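Local coordinates for iron Transport-associated domain protein (Bacillus anthracis, PDB 4H8Q), which probably scavenges heme through its near-iron transporter (NEAT) domain, as part of a secreted hemophore used for iron acquisition, at residues K21-K24 against E29-M32; V90-N95 against V120-D125; M54-K57 against W61-K64. The protein carries 1 engineered substitution. All blocks are in the same frame, centred on the assembly; numbering follows the deposited sequence. Where two conformers were deposited one is given.

Contact 1 of 3, residues K21-K24 against E29-M32; sequences KVLK and EISM. With HEM (protoporphyrin IX containing Fe), chain B.
Two backbone hydrogen bonds join Val22 and Lys24 to the loop residues Ser31 and Glu29. Ser31 N reaches Val22 O at 2.8 Å, nearly straight at 168°. Lys24 N gives its hydrogen to Glu29 O, also at 2.8 Å, and Leu23 CA adds a CA-H...O contact to that same Glu29 O. The two N-H...O bonds flank a single bridge between Leu23 and Ile30, whose branched side chains meet through CD2 and CD1, Ile30 CD1 also resting against the aliphatic chain of Lys21. Serine suits position 31 because its small hydroxyl can serve two partners. With OG anti to the backbone N (chi1 178°), Ser31 donates to propionate oxygen O1D of the heme at 2.6 Å and accepts a hydrogen bond from Met33 N. The other oxygen of that carboxylate, O2D, receives Met32 N at 2.8 Å, so each oxygen of this carboxylate has its own donor. Lys24 keeps its chain extended past the same propionate, and a water links its NZ to Glu29 OE2. Because a hydroxyl and a peptide N-H grip the carboxylate, the pocket probably favours the ionised propionate and helps hold its orientation.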
loop_
_atom_site.group_PDB
_atom_site.type_symbol
_atom_site.label_atom_id
_atom_site.label_comp_id
_atom_site.label_asym_id
_atom_site.label_seq_id
_atom_site.Cartn_x
_atom_site.Cartn_y
_atom_site.Cartn_z
ATOM N N LYS A 21 2.347 -0.114 8.611
ATOM C CA LYS A 21 1.263 0.767 8.996
ATOM C C LYS A 21 1.194 1.881 7.957
ATOM O O LYS A 21 2.219 2.251 7.371
ATOM C CB LYS A 21 1.544 1.376 10.379
ATOM C CG LYS A 21 1.476 0.391 11.530
ATOM C CD LYS A 21 1.946 1.041 12.829
ATOM C CE LYS A 21 1.884 0.062 14.002
ATOM N NZ LYS A 21 2.455 0.655 15.254
ATOM N N VAL A 22 -0.003 2.400 7.718
ATOM C CA VAL A 22 -0.160 3.593 6.898
ATOM C C VAL A 22 -0.314 4.788 7.827
ATOM O O VAL A 22 -1.161 4.777 8.718
ATOM C CB VAL A 22 -1.382 3.498 5.972
ATOM C CG1 VAL A 22 -1.444 4.707 5.036
ATOM C CG2 VAL A 22 -1.312 2.201 5.154
ATOM N N LEU A 23 0.501 5.811 7.594
ATOM C CA LEU A 23 0.552 6.989 8.454
ATOM C C LEU A 23 -0.050 8.211 7.778
ATOM O O LEU A 23 0.075 8.399 6.571
ATOM C CB LEU A 23 2.006 7.278 8.834
ATOM C CG LEU A 23 2.778 6.144 9.505
ATOM C CD1 LEU A 23 4.241 6.554 9.715
ATOM C CD2 LEU A 23 2.110 5.740 10.830
ATOM N N LYS A 24 -0.711 9.052 8.566
ATOM C CA LYS A 24 -1.196 10.328 8.077
ATOM C C LYS A 24 -0.025 11.188 7.598
ATOM O O LYS A 24 1.035 11.199 8.224
ATOM C CB LYS A 24 -1.979 11.017 9.199
ATOM C CG LYS A 24 -2.485 12.392 8.861
ATOM C CD LYS A 24 -3.342 12.934 10.003
ATOM C CE LYS A 24 -3.801 14.351 9.719
ATOM N NZ LYS A 24 -4.628 14.885 10.832
ATOM N N GLU A 29 1.108 9.640 13.136
ATOM C CA GLU A 29 -0.252 9.231 13.475
ATOM C C GLU A 29 -0.765 8.190 12.491
ATOM O O GLU A 29 -0.485 8.273 11.297
ATOM C CB GLU A 29 -1.188 10.437 13.457
ATOM C CG GLU A 29 -0.833 11.480 14.513
ATOM C CD GLU A 29 -1.740 12.692 14.460
ATOM O OE1 GLU A 29 -2.927 12.551 14.820
ATOM O OE2 GLU A 29 -1.265 13.784 14.069
ATOM N N ILE A 30 -1.525 7.221 12.990
ATOM C CA ILE A 30 -2.088 6.193 12.112
ATOM C C ILE A 30 -3.137 6.789 11.194
ATOM O O ILE A 30 -4.032 7.511 11.638
ATOM C CB ILE A 30 -2.698 5.024 12.907
ATOM C CG1 ILE A 30 -1.656 4.431 13.853
ATOM C CG2 ILE A 30 -3.215 3.946 11.958
ATOM C CD1 ILE A 30 -0.404 3.950 13.154
ATOM N N SER A 31 -3.026 6.492 9.900
ATOM C CA SER A 31 -3.949 7.035 8.919
ATOM C C SER A 31 -5.283 6.309 8.954
ATOM O O SER A 31 -5.350 5.121 9.308
ATOM C CB SER A 31 -3.366 6.879 7.505
ATOM O OG SER A 31 -4.270 7.354 6.531
ATOM N N MET A 32 -6.343 7.026 8.576
ATOM C CA MET A 32 -7.666 6.443 8.340
ATOM C C MET A 32 -7.568 5.344 7.283
ATOM O O MET A 32 -8.382 4.418 7.248
ATOM C CB MET A 32 -8.660 7.517 7.870
ATOM C CG MET A 32 -9.153 8.488 8.958
ATOM S SD MET A 32 -10.319 7.778 10.151
ATOM C CE MET A 32 -11.785 7.509 9.155
HETATM C CHA HEM B . -9.500 11.579 6.387
HETATM C CHB HEM B . -13.984 9.886 7.153
HETATM C CHC HEM B . -13.187 6.213 4.059
HETATM C CHD HEM B . -8.523 7.549 3.743
HETATM C C1A HEM B . -10.781 11.439 6.848
HETATM C C2A HEM B . -11.457 12.337 7.767
HETATM C C3A HEM B . -12.686 11.853 7.973
HETATM C C4A HEM B . -12.844 10.651 7.189
HETATM C CMA HEM B . -13.781 12.458 8.878
HETATM C CAA HEM B . -10.836 13.606 8.406
HETATM C CBA HEM B . -9.759 13.194 9.410
HETATM C CGA HEM B . -10.305 12.310 10.511
HETATM O O1A HEM B . -11.386 12.629 11.067
HETATM O O2A HEM B . -9.660 11.288 10.867
HETATM C C1B HEM B . -14.141 8.741 6.404
HETATM C C2B HEM B . -15.315 7.903 6.411
HETATM C C3B HEM B . -15.108 6.893 5.569
HETATM C C4B HEM B . -13.788 7.049 4.982
HETATM C CMB HEM B . -16.579 8.134 7.272
HETATM C CAB HEM B . -16.128 5.768 5.286
HETATM C CBB HEM B . -15.782 4.732 4.529
HETATM C C1C HEM B . -11.846 6.234 3.726
HETATM C C2C HEM B . -11.158 5.261 2.897
HETATM C C3C HEM B . -9.873 5.626 2.804
HETATM C C4C HEM B . -9.694 6.848 3.573
HETATM C CMC HEM B . -11.822 4.030 2.230
HETATM C CAC HEM B . -8.771 4.884 2.019
HETATM C CBC HEM B . -7.573 5.452 1.885
HETATM C C1D HEM B . -8.391 8.743 4.410
HETATM C C2D HEM B . -7.153 9.474 4.482
HETATM C C3D HEM B . -7.446 10.717 5.297
HETATM C C4D HEM B . -8.843 10.629 5.644
HETATM C CMD HEM B . -5.804 9.077 3.866
HETATM C CAD HEM B . -6.458 11.839 5.664
HETATM C CBD HEM B . -6.062 11.721 7.128
HETATM C CGD HEM B . -5.432 10.390 7.428
HETATM O O1D HEM B . -4.468 9.968 6.722
HETATM O O2D HEM B . -5.892 9.751 8.410
HETATM N NA HEM B . -11.654 10.428 6.516
HETATM N NB HEM B . -13.224 8.192 5.521
HETATM N NC HEM B . -10.916 7.175 4.125
HETATM N ND HEM B . -9.372 9.452 5.106
HETATM FE FE HEM B . -11.352 8.943 5.136
HETATM O O HOH W 1 -2.371 15.769 12.498
#

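Contact 2 of 3, residues V90-N95 against V120-D125; sequences VEFEAN and VQIQFD
Phe92 meets Ile122 because its first torsion (chi1 54°) sets CG between the backbone N and the carbonyl carbon, while Ile122 turns CG1 beside its own N (chi1 -63°) and runs nearly extended to CD1. The two side chains approach from opposite directions, and Phe92 CZ comes to 4.0 Å from Ile122 CD1. This is core packing of the immunoglobulin-like beta fold of NEAT domains: strands 87-94 and 114-125 are not neighbours in the sheet, and they face each other across the interior. Their short axes pass 11.4 Å apart at 71°, a separation filled by side chains.

Large apolar residues suit this gap, which backbone hydrogen bonds cannot span. Phe92 and Phe124 reach into it with flat rings, and Ile122 with a branched chain whose two arms have different tasks: CD1 extends to Phe92, whereas CG2 lies 3.7 Å above one face of the Phe124 ring, toward its rim. Alanine suits position 94, where a single methyl suffices, because Phe124 supplies the length; Ala94 CB lies 4.4 Å from Phe124 CE1.

The surrounding core continues the same chemistry. Met54 and Ile52 pack on Phe92 from strand 49-56, and Ile18 and Phe20 pack on Phe124 from strand 14-24. The polar Gln121 and Gln123 alternate with Ile122 and Phe124 along strand 114-125 and find partners away from the core, Gln123 OE1 bonding Lys100 NZ.

The two phenyl rings do not stack on each other's faces. They meet edge against edge, with Phe92 CE1 4.2 Å from Phe124 CZ and each of these atoms lying near the plane of the other ring.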
loop_
_atom_site.group_PDB
_atom_site.type_symbol
_atom_site.label_atom_id
_atom_site.label_comp_id
_atom_site.label_asym_id
_atom_site.label_seq_id
_atom_site.Cartn_x
_atom_site.Cartn_y
_atom_site.Cartn_z
ATOM N N VAL A 90 -2.493 -4.973 -4.897
ATOM C CA VAL A 90 -1.664 -4.074 -5.694
ATOM C C VAL A 90 -0.196 -4.355 -5.405
ATOM O O VAL A 90 0.163 -4.806 -4.312
ATOM C CB VAL A 90 -2.007 -2.576 -5.452
ATOM C CG1 VAL A 90 -3.465 -2.289 -5.838
ATOM C CG2 VAL A 90 -1.745 -2.182 -3.999
ATOM N N GLU A 91 0.652 -4.105 -6.391
ATOM C CA GLU A 91 2.067 -4.427 -6.264
ATOM C C GLU A 91 2.908 -3.226 -6.644
ATOM O O GLU A 91 2.609 -2.531 -7.615
ATOM C CB GLU A 91 2.396 -5.594 -7.188
ATOM C CG GLU A 91 3.850 -5.982 -7.234
ATOM C CD GLU A 91 4.101 -7.033 -8.302
ATOM O OE1 GLU A 91 4.303 -6.651 -9.481
ATOM O OE2 GLU A 91 4.074 -8.237 -7.962
ATOM N N PHE A 92 3.952 -2.974 -5.868
ATOM C CA PHE A 92 4.832 -1.841 -6.113
ATOM C C PHE A 92 6.198 -2.125 -5.520
ATOM O O PHE A 92 6.354 -3.015 -4.681
ATOM C CB PHE A 92 4.251 -0.545 -5.522
ATOM C CG PHE A 92 3.909 -0.641 -4.055
ATOM C CD1 PHE A 92 4.870 -0.393 -3.090
ATOM C CD2 PHE A 92 2.627 -0.984 -3.645
ATOM C CE1 PHE A 92 4.556 -0.478 -1.744
ATOM C CE2 PHE A 92 2.307 -1.069 -2.301
ATOM C CZ PHE A 92 3.279 -0.819 -1.350
ATOM N N GLU A 93 7.188 -1.366 -5.968
ATOM C CA GLU A 93 8.556 -1.549 -5.523
ATOM C C GLU A 93 8.830 -0.756 -4.259
ATOM O O GLU A 93 8.304 0.347 -4.064
ATOM C CB GLU A 93 9.521 -1.098 -6.620
ATOM C CG GLU A 93 10.329 -2.206 -7.248
ATOM C CD GLU A 93 11.406 -1.666 -8.170
ATOM O OE1 GLU A 93 11.090 -1.380 -9.346
ATOM O OE2 GLU A 93 12.562 -1.515 -7.712
ATOM N N ALA A 94 9.643 -1.337 -3.386
ATOM C CA ALA A 94 10.162 -0.618 -2.239
ATOM C C ALA A 94 11.678 -0.704 -2.322
ATOM O O ALA A 94 12.223 -1.600 -2.965
ATOM C CB ALA A 94 9.653 -1.230 -0.953
ATOM N N ASN A 95 12.363 0.247 -1.707
ATOM C CA ASN A 95 13.815 0.207 -1.688
ATOM C C ASN A 95 14.282 -0.117 -0.283
ATOM O O ASN A 95 14.547 -1.272 0.052
ATOM C CB ASN A 95 14.393 1.542 -2.157
ATOM C CG ASN A 95 13.690 2.078 -3.398
ATOM O OD1 ASN A 95 12.735 2.852 -3.298
ATOM N ND2 ASN A 95 14.156 1.661 -4.573
ATOM N N VAL A 120 -0.260 9.863 1.853
ATOM C CA VAL A 120 0.031 9.113 3.067
ATOM C C VAL A 120 1.453 8.580 2.987
ATOM O O VAL A 120 2.090 8.633 1.923
ATOM C CB VAL A 120 -0.906 7.901 3.231
ATOM C CG1 VAL A 120 -2.335 8.348 3.425
ATOM C CG2 VAL A 120 -0.798 6.984 2.001
ATOM N N GLN A 121 1.954 8.080 4.112
ATOM C CA GLN A 121 3.217 7.355 4.123
ATOM C C GLN A 121 3.011 5.924 4.585
ATOM O O GLN A 121 2.210 5.655 5.477
ATOM C CB GLN A 121 4.250 8.032 5.027
ATOM C CG GLN A 121 4.901 9.255 4.408
ATOM C CD GLN A 121 4.034 10.481 4.523
ATOM O OE1 GLN A 121 3.663 10.877 5.627
ATOM N NE2 GLN A 121 3.701 11.093 3.391
ATOM N N ILE A 122 3.735 5.000 3.966
ATOM C CA ILE A 122 3.741 3.626 4.433
ATOM C C ILE A 122 5.027 3.386 5.207
ATOM O O ILE A 122 6.119 3.680 4.712
ATOM C CB ILE A 122 3.657 2.638 3.253
ATOM C CG1 ILE A 122 2.325 2.827 2.523
ATOM C CG2 ILE A 122 3.794 1.204 3.757
ATOM C CD1 ILE A 122 2.261 2.175 1.129
ATOM N N GLN A 123 4.901 2.864 6.421
ATOM C CA GLN A 123 6.073 2.488 7.205
ATOM C C GLN A 123 6.063 0.991 7.436
ATOM O O GLN A 123 5.171 0.467 8.096
ATOM C CB GLN A 123 6.112 3.220 8.548
ATOM C CG GLN A 123 7.367 2.919 9.354
ATOM C CD GLN A 123 8.389 4.041 9.270
ATOM O OE1 GLN A 123 8.208 5.102 9.873
ATOM N NE2 GLN A 123 9.463 3.819 8.516
ATOM N N PHE A 124 7.053 0.309 6.868
ATOM C CA PHE A 124 7.231 -1.118 7.087
ATOM C C PHE A 124 7.997 -1.331 8.380
ATOM O O PHE A 124 8.769 -0.462 8.805
ATOM C CB PHE A 124 7.995 -1.752 5.922
ATOM C CG PHE A 124 7.336 -1.545 4.586
ATOM C CD1 PHE A 124 7.743 -0.524 3.753
ATOM C CD2 PHE A 124 6.300 -2.376 4.175
ATOM C CE1 PHE A 124 7.133 -0.318 2.530
ATOM C CE2 PHE A 124 5.686 -2.180 2.948
ATOM C CZ PHE A 124 6.108 -1.153 2.127
ATOM N N ASP A 125 7.781 -2.484 9.009
ATOM C CA ASP A 125 8.557 -2.861 10.185
ATOM C C ASP A 125 9.040 -4.297 10.040
ATOM O O ASP A 125 8.384 -5.228 10.503
ATOM C CB ASP A 125 7.728 -2.697 11.461
ATOM C CG ASP A 125 8.535 -2.979 12.717
ATOM O OD1 ASP A 125 9.714 -3.366 12.593
ATOM O OD2 ASP A 125 7.983 -2.824 13.826
#

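Contact 3 of 3, residues M54-K57 against W61-K64; sequences MTLK and WITK. With HEM (protoporphyrin IX containing Fe), chain B.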
loop_
_atom_site.group_PDB
_atom_site.type_symbol
_atom_site.label_atom_id
_atom_site.label_comp_id
_atom_site.label_asym_id
_atom_site.label_seq_id
_atom_site.Cartn_x
_atom_site.Cartn_y
_atom_site.Cartn_z
ATOM N N MET A 54 0.190 -5.847 -1.662
ATOM C CA MET A 54 -0.644 -5.379 -0.559
ATOM C C MET A 54 -2.116 -5.517 -0.911
ATOM O O MET A 54 -2.531 -5.117 -1.999
ATOM C CB MET A 54 -0.342 -3.903 -0.297
ATOM C CG MET A 54 -1.118 -3.321 0.859
ATOM S SD MET A 54 -0.599 -1.628 1.170
ATOM C CE MET A 54 1.142 -1.858 1.496
ATOM N N THR A 55 -2.901 -6.069 0.009
ATOM C CA THR A 55 -4.342 -6.185 -0.176
ATOM C C THR A 55 -5.073 -4.927 0.297
ATOM O O THR A 55 -4.876 -4.463 1.432
ATOM C CB THR A 55 -4.899 -7.412 0.571
ATOM O OG1 THR A 55 -4.297 -8.602 0.035
ATOM C CG2 THR A 55 -6.412 -7.493 0.419
ATOM N N LEU A 56 -5.905 -4.384 -0.587
ATOM C CA LEU A 56 -6.783 -3.263 -0.259
ATOM C C LEU A 56 -8.186 -3.787 0.010
ATOM O O LEU A 56 -8.730 -4.571 -0.782
ATOM C CB LEU A 56 -6.841 -2.282 -1.429
ATOM C CG LEU A 56 -5.521 -1.657 -1.884
ATOM C CD1 LEU A 56 -5.712 -0.787 -3.108
ATOM C CD2 LEU A 56 -4.921 -0.841 -0.758
ATOM N N LYS A 57 -8.765 -3.360 1.127
ATOM C CA LYS A 57 -10.154 -3.675 1.443
ATOM C C LYS A 57 -11.065 -2.559 0.939
ATOM O O LYS A 57 -10.592 -1.488 0.577
ATOM C CB LYS A 57 -10.309 -3.882 2.947
ATOM C CG LYS A 57 -9.522 -5.093 3.448
ATOM C CD LYS A 57 -8.890 -4.863 4.811
ATOM C CE LYS A 57 -9.909 -4.843 5.914
ATOM N NZ LYS A 57 -9.246 -4.720 7.247
ATOM N N TRP A 61 -14.221 1.377 -3.354
ATOM C CA TRP A 61 -14.100 2.772 -2.908
ATOM C C TRP A 61 -12.750 3.396 -3.246
ATOM O O TRP A 61 -12.618 4.617 -3.332
ATOM C CB TRP A 61 -14.265 2.843 -1.393
ATOM C CG TRP A 61 -15.637 2.608 -0.903
ATOM C CD1 TRP A 61 -16.782 2.498 -1.646
ATOM C CD2 TRP A 61 -16.022 2.450 0.461
ATOM N NE1 TRP A 61 -17.858 2.284 -0.815
ATOM C CE2 TRP A 61 -17.419 2.247 0.478
ATOM C CE3 TRP A 61 -15.322 2.457 1.670
ATOM C CZ2 TRP A 61 -18.126 2.057 1.665
ATOM C CZ3 TRP A 61 -16.026 2.266 2.845
ATOM C CH2 TRP A 61 -17.417 2.073 2.835
ATOM N N ILE A 62 -11.733 2.565 -3.410
ATOM C CA ILE A 62 -10.391 3.095 -3.625
ATOM C C ILE A 62 -10.139 3.162 -5.118
ATOM O O ILE A 62 -9.889 2.149 -5.757
ATOM C CB ILE A 62 -9.329 2.242 -2.898
ATOM C CG1 ILE A 62 -9.676 2.132 -1.410
ATOM C CG2 ILE A 62 -7.948 2.847 -3.094
ATOM C CD1 ILE A 62 -8.813 1.147 -0.632
ATOM N N THR A 63 -10.241 4.357 -5.686
ATOM C CA THR A 63 -10.204 4.481 -7.141
ATOM C C THR A 63 -8.807 4.657 -7.725
ATOM O O THR A 63 -8.576 4.340 -8.895
ATOM C CB THR A 63 -11.160 5.570 -7.650
ATOM O OG1 THR A 63 -10.826 6.813 -7.038
ATOM C CG2 THR A 63 -12.595 5.214 -7.295
ATOM N N LYS A 64 -7.878 5.160 -6.921
ATOM C CA LYS A 64 -6.489 5.287 -7.344
ATOM C C LYS A 64 -5.569 4.978 -6.183
ATOM O O LYS A 64 -5.871 5.307 -5.030
ATOM C CB LYS A 64 -6.175 6.703 -7.832
ATOM C CG LYS A 64 -6.825 7.097 -9.144
ATOM C CD LYS A 64 -6.296 8.452 -9.606
ATOM C CE LYS A 64 -6.662 8.719 -11.061
ATOM N NZ LYS A 64 -6.258 10.089 -11.503
HETATM C CHA HEM B . -9.500 11.579 6.387
HETATM C CHB HEM B . -13.984 9.886 7.153
HETATM C CHC HEM B . -13.187 6.213 4.059
HETATM C CHD HEM B . -8.523 7.549 3.743
HETATM C C1A HEM B . -10.781 11.439 6.848
HETATM C C2A HEM B . -11.457 12.337 7.767
HETATM C C3A HEM B . -12.686 11.853 7.973
HETATM C C4A HEM B . -12.844 10.651 7.189
HETATM C CMA HEM B . -13.781 12.458 8.878
HETATM C CAA HEM B . -10.836 13.606 8.406
HETATM C CBA HEM B . -9.759 13.194 9.410
HETATM C CGA HEM B . -10.305 12.310 10.511
HETATM O O1A HEM B . -11.386 12.629 11.067
HETATM O O2A HEM B . -9.660 11.288 10.867
HETATM C C1B HEM B . -14.141 8.741 6.404
HETATM C C2B HEM B . -15.315 7.903 6.411
HETATM C C3B HEM B . -15.108 6.893 5.569
HETATM C C4B HEM B . -13.788 7.049 4.982
HETATM C CMB HEM B . -16.579 8.134 7.272
HETATM C CAB HEM B . -16.128 5.768 5.286
HETATM C CBB HEM B . -15.782 4.732 4.529
HETATM C C1C HEM B . -11.846 6.234 3.726
HETATM C C2C HEM B . -11.158 5.261 2.897
HETATM C C3C HEM B . -9.873 5.626 2.804
HETATM C C4C HEM B . -9.694 6.848 3.573
HETATM C CMC HEM B . -11.822 4.030 2.230
HETATM C CAC HEM B . -8.771 4.884 2.019
HETATM C CBC HEM B . -7.573 5.452 1.885
HETATM C C1D HEM B . -8.391 8.743 4.410
HETATM C C2D HEM B . -7.153 9.474 4.482
HETATM C C3D HEM B . -7.446 10.717 5.297
HETATM C C4D HEM B . -8.843 10.629 5.644
HETATM C CMD HEM B . -5.804 9.077 3.866
HETATM C CAD HEM B . -6.458 11.839 5.664
HETATM C CBD HEM B . -6.062 11.721 7.128
HETATM C CGD HEM B . -5.432 10.390 7.428
HETATM O O1D HEM B . -4.468 9.968 6.722
HETATM O O2D HEM B . -5.892 9.751 8.410
HETATM N NA HEM B . -11.654 10.428 6.516
HETATM N NB HEM B . -13.224 8.192 5.521
HETATM N NC HEM B . -10.916 7.175 4.125
HETATM N ND HEM B . -9.372 9.452 5.106
HETATM FE FE HEM B . -11.352 8.943 5.136
#
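Ile62 pushes its CD1 methyl against Leu56 and Lys57 of segment 54-57. The methyl sits 4.0 Å from Leu56 CB and 3.4 Å from Lys57 O. Its reach follows from the torsions: CG1 lies beside the backbone N (chi1 -55°) and CD1 then continues in an extended line (chi2 171°). Isoleucine suits this place because the end of one slim arm can abut both Leu56 CB and the Lys57 carbonyl oxygen, and Ile62 also packs on Val105 of strand 101-109. Leu56 points its CB toward Ile62 and also packs on Val90.

No hydrogen bond crosses between the two segments, so their backbones are fixed by other neighbours. Backbone hydrogen bonds join Leu56 to Arg88 and Lys57 to Tyr36, while Ile62 O receives Arg88 NH2; the same arginine residue thus holds both sides. Just after Ile62, Thr63 and Lys64 both face Lys106 in a classic beta bulge, and Thr63 OG1 is bonded to Asp108 OD1.

Just before Ile62, Trp61 lies in a short 3-10 turn and belongs to the heme pocket. Its CE3 comes to 3.9 Å from the heme methyl CMC; the closer approach of this ring to the vinyl carbon CBB is too short to be trusted. The Trp61 backbone is hydrogen-bonded to Asp108. The broad, largely apolar indole suits the hydrocarbon edge of the porphyrin. Chemically, the contact joins the segments by van der Waals packing, with directional bonds supplied from outside, so Ile62 packs into the core while the adjoining tryptophan turns to the ligand.

In the fold
From the N terminus, contact 1 comes first, closing the start of the loop after strand 14-24 and bringing it to the heme propionate. Contact 3 follows, bridging the connection between strands 49-56 and 62-69, and contact 2 comes last, spanning strand 101-109 on its way from 87-94 to 114-125. The three lie in series; none nests in or crosses another. Contact 2 nevertheless touches both others: strand 14-24 bonds to its 120-125 side, and strand 49-56 to its 90-95 side, while Met54 CE packs against both sides, at Phe92 and Ile122. Contacts 1 and 3 do not touch, yet both reach the heme, at its propionate and hydrocarbon edges respectively.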